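Local coordinates for protein exocyst complex component EXO70 (Saccharomyces cerevisiae, PDB 2B1E) that helps tether secretory vesicles to sites of exocytosis as a subunit of the exocyst complex and takes part in assembling that complex, at residues 419-424 / 447-452; 310-315 / 377-382; 507-512 / 516-521. All blocks are in the same frame, centred on the assembly; numbering follows the deposited sequence.

In the fold
All three contacts lie in the C-terminal part of a long, all-helical rod. Contact 2 comes first along the chain and joins helix 311-323 to helix 364-391; contact 1 follows, between helices 410-429 and 440-473, and contact 3 closes the series at the loop leading into helix 512-537. The centres of contacts 1 and 2 are about 11 Å apart, those of contacts 1 and 3 about 12 Å. Contacts 2 and 3 do not meet, their nearest atoms being about 12 Å apart. Helix 410-429 takes part in contact 1 and reaches residues of both other contacts, through Asn-420 on one hand and Met-419 and Thr-422 on the other, so the three form one connected patch.

Contact 1 (419-424 / 447-452); sequences MNLTLV and RLKKRY
Leu-421 lays its two methyls against Leu-448 and Tyr-452, the buried apolar meeting of two antiparallel helices in the helical-bundle rod of Exo70. The short axes run at 161° to each other and come no closer than 10.8 Å, a wide spacing bridged mainly by this one leucine. CD2 of Leu-421 meets CD1 of Leu-448 at 3.8 Å, the two side chains crossing at about a right angle. The other branch, CD1, comes obliquely to the phenol ring and lies 4.1 Å from Tyr-452 CD2. It also passes CG of Lys-449 at 4.2 Å, so the lysine adds its aliphatic stem while NZ forms salt bridges with Glu-446 and Glu-425. Helix 364-391 borders the same interface, its Ile-376 and Asp-377 touching Leu-448.

With CG beside the backbone N (chi1 -65°), Tyr-452 turns its ring toward the opposing helix, and its hydroxyl has two partners, Glu-384 and Arg-451. The CG of Arg-451 sits over the centre of one ring face, and its NH1 donates to Tyr-452 OH at 3.0 Å, with the oxygen almost exactly in the guanidinium plane.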
loop_
_atom_site.group_PDB
_atom_site.type_symbol
_atom_site.label_atom_id
_atom_site.label_comp_id
_atom_site.label_asym_id
_atom_site.label_seq_id
_atom_site.Cartn_x
_atom_site.Cartn_y
_atom_site.Cartn_z
ATOM N N MET A 419 0.105 -30.627 -6.888
ATOM C CA MET A 419 0.810 -30.173 -8.083
ATOM C C MET A 419 0.731 -28.655 -8.169
ATOM O O MET A 419 1.675 -27.996 -8.616
ATOM C CB MET A 419 0.237 -30.806 -9.362
ATOM C CG MET A 419 0.667 -32.264 -9.603
ATOM S SD MET A 419 2.473 -32.524 -9.755
ATOM C CE MET A 419 2.756 -31.826 -11.375
ATOM N N ASN A 420 -0.391 -28.095 -7.734
ATOM C CA ASN A 420 -0.546 -26.658 -7.764
ATOM C C ASN A 420 0.270 -26.025 -6.636
ATOM O O ASN A 420 0.967 -25.033 -6.851
ATOM C CB ASN A 420 -2.030 -26.274 -7.657
ATOM C CG ASN A 420 -2.795 -26.538 -8.953
ATOM O OD1 ASN A 420 -3.195 -27.669 -9.246
ATOM N ND2 ASN A 420 -2.987 -25.494 -9.737
ATOM N N LEU A 421 0.199 -26.596 -5.438
ATOM C CA LEU A 421 0.963 -26.053 -4.323
ATOM C C LEU A 421 2.463 -26.099 -4.614
ATOM O O LEU A 421 3.231 -25.351 -4.018
ATOM C CB LEU A 421 0.664 -26.816 -3.033
ATOM C CG LEU A 421 -0.697 -26.551 -2.381
ATOM C CD1 LEU A 421 -0.883 -27.519 -1.205
ATOM C CD2 LEU A 421 -0.784 -25.098 -1.908
ATOM N N THR A 422 2.877 -26.980 -5.521
ATOM C CA THR A 422 4.287 -27.086 -5.884
ATOM C C THR A 422 4.730 -25.783 -6.544
ATOM O O THR A 422 5.797 -25.248 -6.225
ATOM C CB THR A 422 4.541 -28.268 -6.843
ATOM O OG1 THR A 422 4.531 -29.486 -6.097
ATOM C CG2 THR A 422 5.891 -28.118 -7.542
ATOM N N LEU A 423 3.912 -25.271 -7.463
ATOM C CA LEU A 423 4.238 -24.009 -8.118
ATOM C C LEU A 423 4.132 -22.906 -7.066
ATOM O O LEU A 423 4.953 -21.987 -7.040
ATOM C CB LEU A 423 3.285 -23.712 -9.280
ATOM C CG LEU A 423 3.488 -22.316 -9.888
ATOM C CD1 LEU A 423 4.912 -22.190 -10.410
ATOM C CD2 LEU A 423 2.495 -22.074 -11.003
ATOM N N VAL A 424 3.136 -23.003 -6.187
ATOM C CA VAL A 424 2.966 -22.000 -5.135
ATOM C C VAL A 424 4.240 -21.837 -4.304
ATOM O O VAL A 424 4.683 -20.716 -4.036
ATOM C CB VAL A 424 1.815 -22.369 -4.175
ATOM C CG1 VAL A 424 1.859 -21.476 -2.932
ATOM C CG2 VAL A 424 0.489 -22.212 -4.879
ATOM N N ARG A 447 1.523 -27.101 6.757
ATOM C CA ARG A 447 0.301 -27.733 7.223
ATOM C C ARG A 447 -0.626 -27.980 6.039
ATOM O O ARG A 447 -1.297 -29.006 5.977
ATOM C CB ARG A 447 -0.399 -26.872 8.282
ATOM C CG ARG A 447 0.192 -27.016 9.682
ATOM C CD ARG A 447 -0.804 -26.591 10.758
ATOM N NE ARG A 447 -0.908 -25.141 10.908
ATOM C CZ ARG A 447 0.045 -24.373 11.429
ATOM N NH1 ARG A 447 1.183 -24.912 11.850
ATOM N NH2 ARG A 447 -0.143 -23.064 11.549
ATOM N N LEU A 448 -0.659 -27.040 5.096
ATOM C CA LEU A 448 -1.497 -27.184 3.906
ATOM C C LEU A 448 -1.070 -28.410 3.101
ATOM O O LEU A 448 -1.905 -29.223 2.703
ATOM C CB LEU A 448 -1.378 -25.956 2.999
ATOM C CG LEU A 448 -2.629 -25.128 2.687
ATOM C CD1 LEU A 448 -2.372 -24.334 1.413
ATOM C CD2 LEU A 448 -3.854 -26.016 2.510
ATOM N N LYS A 449 0.234 -28.534 2.862
ATOM C CA LYS A 449 0.760 -29.646 2.086
ATOM C C LYS A 449 0.527 -30.994 2.755
ATOM O O LYS A 449 0.237 -31.980 2.083
ATOM C CB LYS A 449 2.254 -29.455 1.821
ATOM C CG LYS A 449 2.583 -28.145 1.107
ATOM C CD LYS A 449 4.034 -28.090 0.632
ATOM C CE LYS A 449 5.011 -28.370 1.754
ATOM N NZ LYS A 449 6.428 -28.288 1.297
ATOM N N LYS A 450 0.651 -31.044 4.077
ATOM C CA LYS A 450 0.436 -32.300 4.777
ATOM C C LYS A 450 -1.008 -32.763 4.639
ATOM O O LYS A 450 -1.275 -33.963 4.580
ATOM C CB LYS A 450 0.825 -32.157 6.253
ATOM C CG LYS A 450 2.330 -32.008 6.431
ATOM C CD LYS A 450 2.726 -31.680 7.862
ATOM C CE LYS A 450 4.220 -31.392 7.929
ATOM N NZ LYS A 450 4.638 -30.925 9.272
ATOM N N ARG A 451 -1.938 -31.815 4.587
ATOM C CA ARG A 451 -3.354 -32.156 4.442
ATOM C C ARG A 451 -3.557 -32.944 3.156
ATOM O O ARG A 451 -4.189 -34.000 3.164
ATOM C CB ARG A 451 -4.222 -30.890 4.394
ATOM C CG ARG A 451 -5.711 -31.152 4.148
ATOM C CD ARG A 451 -6.431 -29.890 3.653
ATOM N NE ARG A 451 -6.424 -28.817 4.649
ATOM C CZ ARG A 451 -6.850 -27.579 4.415
ATOM N NH1 ARG A 451 -7.314 -27.254 3.213
ATOM N NH2 ARG A 451 -6.831 -26.669 5.385
ATOM N N TYR A 452 -3.001 -32.440 2.053
ATOM C CA TYR A 452 -3.161 -33.106 0.769
ATOM C C TYR A 452 -2.238 -34.303 0.586
ATOM O O TYR A 452 -2.505 -35.179 -0.241
ATOM C CB TYR A 452 -3.055 -32.067 -0.364
ATOM C CG TYR A 452 -4.209 -31.092 -0.265
ATOM C CD1 TYR A 452 -5.517 -31.515 -0.509
ATOM C CD2 TYR A 452 -4.023 -29.798 0.228
ATOM C CE1 TYR A 452 -6.609 -30.691 -0.248
ATOM C CE2 TYR A 452 -5.114 -28.961 0.487
ATOM C CZ TYR A 452 -6.403 -29.416 0.252
ATOM O OH TYR A 452 -7.492 -28.611 0.547
#

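Contact 2 (310-315 / 377-382); sequences TEATVD and DTLAVN
The first turn of helix 311-323 lies beside the middle of helix 364-391, and the backbones come nearest where the CA atoms of Thr-313 and Leu-379 are 7.0 Å apart. Leu-379 reaches across here, with CG anti to the backbone N (chi1 172°). The threonine hydroxyl sits over the fork of the isopropyl group, about equally far from both methyls: Thr-313 OG1 is 3.7 Å from Leu-379 CD2 and 3.8 Å from Leu-379 CD1. The CG2 methyl of Thr-313 adds a further touch on CD2, and the two side chains cross at about a right angle. On the neighbouring position, CB of Ala-312 approaches CD1 of Leu-379 at 4.4 Å, a looser apolar contact.

This is side-by-side packing of helices in the elongated, all-helical C-terminal region of Exo70, and helix 410-429 completes it: Val-424 touches both Thr-313 and Leu-379. Although OG1 faces these leucine methyls, it has a polar partner in Asn-420 on that same helix.

Thr-310 is the N-cap of helix 311-323. Its OG1 accepts weak bonds from Thr-313 N and Ala-312 N, each 3.3 Å long; the first is the straighter, at 162°, against 120° for the second. On helix 364-391, Thr-378 O is gripped twice by Asn-382, through the backbone N and through ND2. The ND2 bond is 2.8 Å long and leaves in the plane of the Asn-382 amide, and the two donors reach the carbonyl oxygen from opposite faces of its plane.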
loop_
_atom_site.group_PDB
_atom_site.type_symbol
_atom_site.label_atom_id
_atom_site.label_comp_id
_atom_site.label_asym_id
_atom_site.label_seq_id
_atom_site.Cartn_x
_atom_site.Cartn_y
_atom_site.Cartn_z
ATOM N N THR A 310 -3.040 -25.096 -12.600
ATOM C CA THR A 310 -4.112 -24.414 -13.319
ATOM C C THR A 310 -3.793 -22.936 -13.480
ATOM O O THR A 310 -2.902 -22.398 -12.812
ATOM C CB THR A 310 -5.462 -24.495 -12.583
ATOM O OG1 THR A 310 -5.389 -23.711 -11.387
ATOM C CG2 THR A 310 -5.807 -25.940 -12.227
ATOM N N GLU A 311 -4.541 -22.273 -14.355
ATOM C CA GLU A 311 -4.339 -20.855 -14.583
ATOM C C GLU A 311 -4.731 -20.063 -13.344
ATOM O O GLU A 311 -4.213 -18.976 -13.111
ATOM C CB GLU A 311 -5.142 -20.404 -15.806
ATOM C CG GLU A 311 -4.741 -21.163 -17.077
ATOM C CD GLU A 311 -5.422 -20.643 -18.336
ATOM O OE1 GLU A 311 -6.674 -20.692 -18.409
ATOM O OE2 GLU A 311 -4.698 -20.190 -19.254
ATOM N N ALA A 312 -5.640 -20.609 -12.540
ATOM C CA ALA A 312 -6.060 -19.932 -11.317
ATOM C C ALA A 312 -4.818 -19.777 -10.449
ATOM O O ALA A 312 -4.546 -18.710 -9.911
ATOM C CB ALA A 312 -7.120 -20.755 -10.577
ATOM N N THR A 313 -4.056 -20.855 -10.341
ATOM C CA THR A 313 -2.841 -20.860 -9.540
ATOM C C THR A 313 -1.795 -19.920 -10.135
ATOM O O THR A 313 -1.226 -19.091 -9.426
ATOM C CB THR A 313 -2.285 -22.298 -9.428
ATOM O OG1 THR A 313 -3.243 -23.109 -8.734
ATOM C CG2 THR A 313 -0.965 -22.324 -8.670
ATOM N N VAL A 314 -1.554 -20.043 -11.437
ATOM C CA VAL A 314 -0.587 -19.180 -12.104
ATOM C C VAL A 314 -0.948 -17.720 -11.829
ATOM O O VAL A 314 -0.106 -16.940 -11.403
ATOM C CB VAL A 314 -0.571 -19.412 -13.637
ATOM C CG1 VAL A 314 0.469 -18.508 -14.290
ATOM C CG2 VAL A 314 -0.256 -20.867 -13.944
ATOM N N ASP A 315 -2.209 -17.364 -12.055
ATOM C CA ASP A 315 -2.670 -15.996 -11.837
ATOM C C ASP A 315 -2.535 -15.549 -10.388
ATOM O O ASP A 315 -2.042 -14.455 -10.108
ATOM C CB ASP A 315 -4.134 -15.854 -12.260
ATOM C CG ASP A 315 -4.631 -14.415 -12.184
ATOM O OD1 ASP A 315 -4.288 -13.621 -13.087
ATOM O OD2 ASP A 315 -5.357 -14.078 -11.220
ATOM N N ASP A 377 -4.406 -20.473 1.199
ATOM C CA ASP A 377 -5.412 -21.389 1.735
ATOM C C ASP A 377 -6.655 -21.346 0.845
ATOM O O ASP A 377 -7.256 -22.381 0.528
ATOM C CB ASP A 377 -5.842 -20.980 3.149
ATOM C CG ASP A 377 -4.916 -21.506 4.232
ATOM O OD1 ASP A 377 -4.018 -22.321 3.931
ATOM O OD2 ASP A 377 -5.105 -21.099 5.400
ATOM N N THR A 378 -7.048 -20.134 0.461
ATOM C CA THR A 378 -8.231 -19.941 -0.366
ATOM C C THR A 378 -8.064 -20.605 -1.724
ATOM O O THR A 378 -9.001 -21.200 -2.248
ATOM C CB THR A 378 -8.532 -18.432 -0.546
ATOM O OG1 THR A 378 -8.667 -17.831 0.748
ATOM C CG2 THR A 378 -9.828 -18.230 -1.338
ATOM N N LEU A 379 -6.872 -20.500 -2.294
ATOM C CA LEU A 379 -6.595 -21.121 -3.585
ATOM C C LEU A 379 -6.721 -22.647 -3.498
ATOM O O LEU A 379 -7.404 -23.281 -4.311
ATOM C CB LEU A 379 -5.181 -20.760 -4.052
ATOM C CG LEU A 379 -4.692 -21.499 -5.301
ATOM C CD1 LEU A 379 -5.544 -21.111 -6.525
ATOM C CD2 LEU A 379 -3.235 -21.161 -5.530
ATOM N N ALA A 380 -6.054 -23.236 -2.511
ATOM C CA ALA A 380 -6.081 -24.680 -2.336
ATOM C C ALA A 380 -7.486 -25.232 -2.104
ATOM O O ALA A 380 -7.912 -26.151 -2.805
ATOM C CB ALA A 380 -5.154 -25.091 -1.182
ATOM N N VAL A 381 -8.208 -24.676 -1.133
ATOM C CA VAL A 381 -9.551 -25.160 -0.821
ATOM C C VAL A 381 -10.537 -24.966 -1.977
ATOM O O VAL A 381 -11.347 -25.845 -2.259
ATOM C CB VAL A 381 -10.115 -24.487 0.465
ATOM C CG1 VAL A 381 -10.389 -23.018 0.216
ATOM C CG2 VAL A 381 -11.385 -25.197 0.914
ATOM N N ASN A 382 -10.479 -23.821 -2.649
ATOM C CA ASN A 382 -11.381 -23.579 -3.775
ATOM C C ASN A 382 -11.062 -24.487 -4.962
ATOM O O ASN A 382 -11.966 -24.929 -5.673
ATOM C CB ASN A 382 -11.343 -22.111 -4.167
ATOM C CG ASN A 382 -12.261 -21.282 -3.300
ATOM O OD1 ASN A 382 -13.454 -21.169 -3.585
ATOM N ND2 ASN A 382 -11.721 -20.727 -2.216
#

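Contact 3 (507-512 / 516-521); sequences YKLSDP and VTLKSE
Val-516 N bonds back across the first turn of helix 512-537 to Pro-512 O, in a helix start preceded by an irregular loop and capped by Asp-511, the N-cap residue, whose OD1 accepts from Leu-514 N and also bonds Ser-513 OG. From Val-516 N to Pro-512 O the distance is 2.9 Å and the angle at the hydrogen 165°, a regular i to i-4 helical bond of the first turn. CG2 of Val-516, anti to the carbonyl carbon and therefore beside the backbone N, is brought up against the same acceptor: it lies 3.0 Å from Pro-512 O, a tight contact for a methyl. One residue on, the hydroxyl of Thr-517 bonds back to the carbonyl of Ser-513.

Leu-518 points toward the loop and is the apolar side of the contact, crossing Leu-509 at about a right angle. Both leucines also pack on Met-456 of helix 440-473, which ties the loop and the helix start to the body of the helical rod; Leu-509 further touches Phe-415 of helix 410-429. Across the contact the leucines meet through a single branch, Leu-509 CD1 lying 4.1 Å from Leu-518 CG.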
loop_
_atom_site.group_PDB
_atom_site.type_symbol
_atom_site.label_atom_id
_atom_site.label_comp_id
_atom_site.label_asym_id
_atom_site.label_seq_id
_atom_site.Cartn_x
_atom_site.Cartn_y
_atom_site.Cartn_z
ATOM N N TYR A 507 -0.383 -40.999 -10.879
ATOM C CA TYR A 507 -0.042 -39.692 -10.323
ATOM C C TYR A 507 1.453 -39.563 -10.072
ATOM O O TYR A 507 1.978 -40.098 -9.106
ATOM C CB TYR A 507 -0.832 -39.476 -9.030
ATOM C CG TYR A 507 -2.298 -39.788 -9.219
ATOM C CD1 TYR A 507 -3.088 -39.009 -10.062
ATOM C CD2 TYR A 507 -2.872 -40.923 -8.641
ATOM C CE1 TYR A 507 -4.412 -39.355 -10.335
ATOM C CE2 TYR A 507 -4.197 -41.275 -8.906
ATOM C CZ TYR A 507 -4.955 -40.490 -9.757
ATOM O OH TYR A 507 -6.247 -40.852 -10.057
ATOM N N LYS A 508 2.138 -38.839 -10.946
ATOM C CA LYS A 508 3.575 -38.684 -10.810
ATOM C C LYS A 508 3.964 -37.295 -10.325
ATOM O O LYS A 508 3.877 -36.315 -11.069
ATOM C CB LYS A 508 4.249 -39.014 -12.150
ATOM C CG LYS A 508 3.916 -40.428 -12.657
ATOM C CD LYS A 508 4.624 -40.768 -13.968
ATOM C CE LYS A 508 4.115 -42.088 -14.564
ATOM N NZ LYS A 508 4.293 -43.274 -13.668
ATOM N N LEU A 509 4.368 -37.215 -9.058
ATOM C CA LEU A 509 4.780 -35.946 -8.471
ATOM C C LEU A 509 6.156 -35.589 -9.018
ATOM O O LEU A 509 6.957 -36.470 -9.322
ATOM C CB LEU A 509 4.834 -36.048 -6.941
ATOM C CG LEU A 509 3.508 -36.235 -6.192
ATOM C CD1 LEU A 509 3.771 -36.603 -4.732
ATOM C CD2 LEU A 509 2.687 -34.957 -6.277
ATOM N N SER A 510 6.422 -34.294 -9.144
ATOM C CA SER A 510 7.699 -33.824 -9.664
ATOM C C SER A 510 8.656 -33.449 -8.536
ATOM O O SER A 510 9.848 -33.761 -8.592
ATOM C CB SER A 510 7.474 -32.612 -10.568
ATOM O OG SER A 510 6.545 -32.912 -11.599
ATOM N N ASP A 511 8.125 -32.786 -7.513
ATOM C CA ASP A 511 8.919 -32.348 -6.368
ATOM C C ASP A 511 9.498 -33.546 -5.617
ATOM O O ASP A 511 8.765 -34.411 -5.143
ATOM C CB ASP A 511 8.043 -31.501 -5.437
ATOM C CG ASP A 511 8.827 -30.847 -4.318
ATOM O OD1 ASP A 511 9.466 -31.563 -3.532
ATOM O OD2 ASP A 511 8.794 -29.603 -4.219
ATOM N N PRO A 512 10.833 -33.605 -5.492
ATOM C CA PRO A 512 11.488 -34.715 -4.792
ATOM C C PRO A 512 11.135 -34.844 -3.311
ATOM O O PRO A 512 10.986 -35.953 -2.807
ATOM C CB PRO A 512 12.979 -34.445 -5.026
ATOM C CG PRO A 512 13.036 -32.953 -5.131
ATOM C CD PRO A 512 11.826 -32.631 -5.982
ATOM N N VAL A 516 9.591 -38.261 -1.664
ATOM C CA VAL A 516 10.241 -38.930 -0.541
ATOM C C VAL A 516 9.227 -39.110 0.593
ATOM O O VAL A 516 9.131 -40.190 1.188
ATOM C CB VAL A 516 11.443 -38.105 -0.038
ATOM C CG1 VAL A 516 12.060 -38.756 1.164
ATOM C CG2 VAL A 516 12.476 -37.976 -1.152
ATOM N N THR A 517 8.463 -38.061 0.888
ATOM C CA THR A 517 7.465 -38.138 1.959
ATOM C C THR A 517 6.393 -39.167 1.630
ATOM O O THR A 517 6.002 -39.966 2.485
ATOM C CB THR A 517 6.789 -36.783 2.203
ATOM O OG1 THR A 517 7.785 -35.812 2.534
ATOM C CG2 THR A 517 5.799 -36.883 3.363
ATOM N N LEU A 518 5.911 -39.147 0.391
ATOM C CA LEU A 518 4.906 -40.115 -0.022
ATOM C C LEU A 518 5.463 -41.530 0.058
ATOM O O LEU A 518 4.763 -42.455 0.476
ATOM C CB LEU A 518 4.431 -39.828 -1.446
ATOM C CG LEU A 518 3.150 -38.996 -1.495
ATOM C CD1 LEU A 518 1.979 -39.842 -0.978
ATOM C CD2 LEU A 518 3.321 -37.735 -0.656
ATOM N N LYS A 519 6.716 -41.700 -0.354
ATOM C CA LYS A 519 7.343 -43.016 -0.301
ATOM C C LYS A 519 7.423 -43.490 1.152
ATOM O O LYS A 519 7.059 -44.616 1.461
ATOM C CB LYS A 519 8.756 -42.977 -0.899
ATOM C CG LYS A 519 9.597 -44.237 -0.604
ATOM C CD LYS A 519 11.050 -44.079 -1.065
ATOM C CE LYS A 519 11.899 -45.308 -0.723
ATOM N NZ LYS A 519 13.303 -45.196 -1.248
ATOM N N SER A 520 7.904 -42.629 2.041
ATOM C CA SER A 520 8.029 -42.999 3.450
ATOM C C SER A 520 6.696 -43.366 4.091
ATOM O O SER A 520 6.589 -44.384 4.766
ATOM C CB SER A 520 8.660 -41.863 4.256
ATOM O OG SER A 520 10.040 -41.722 3.960
ATOM N N GLU A 521 5.684 -42.536 3.874
ATOM C CA GLU A 521 4.376 -42.764 4.471
ATOM C C GLU A 521 3.656 -44.013 3.962
ATOM O O GLU A 521 2.990 -44.696 4.733
ATOM C CB GLU A 521 3.492 -41.531 4.280
ATOM C CG GLU A 521 3.990 -40.278 4.992
ATOM C CD GLU A 521 4.084 -40.441 6.513
ATOM O OE1 GLU A 521 3.221 -41.130 7.106
ATOM O OE2 GLU A 521 5.010 -39.862 7.124
#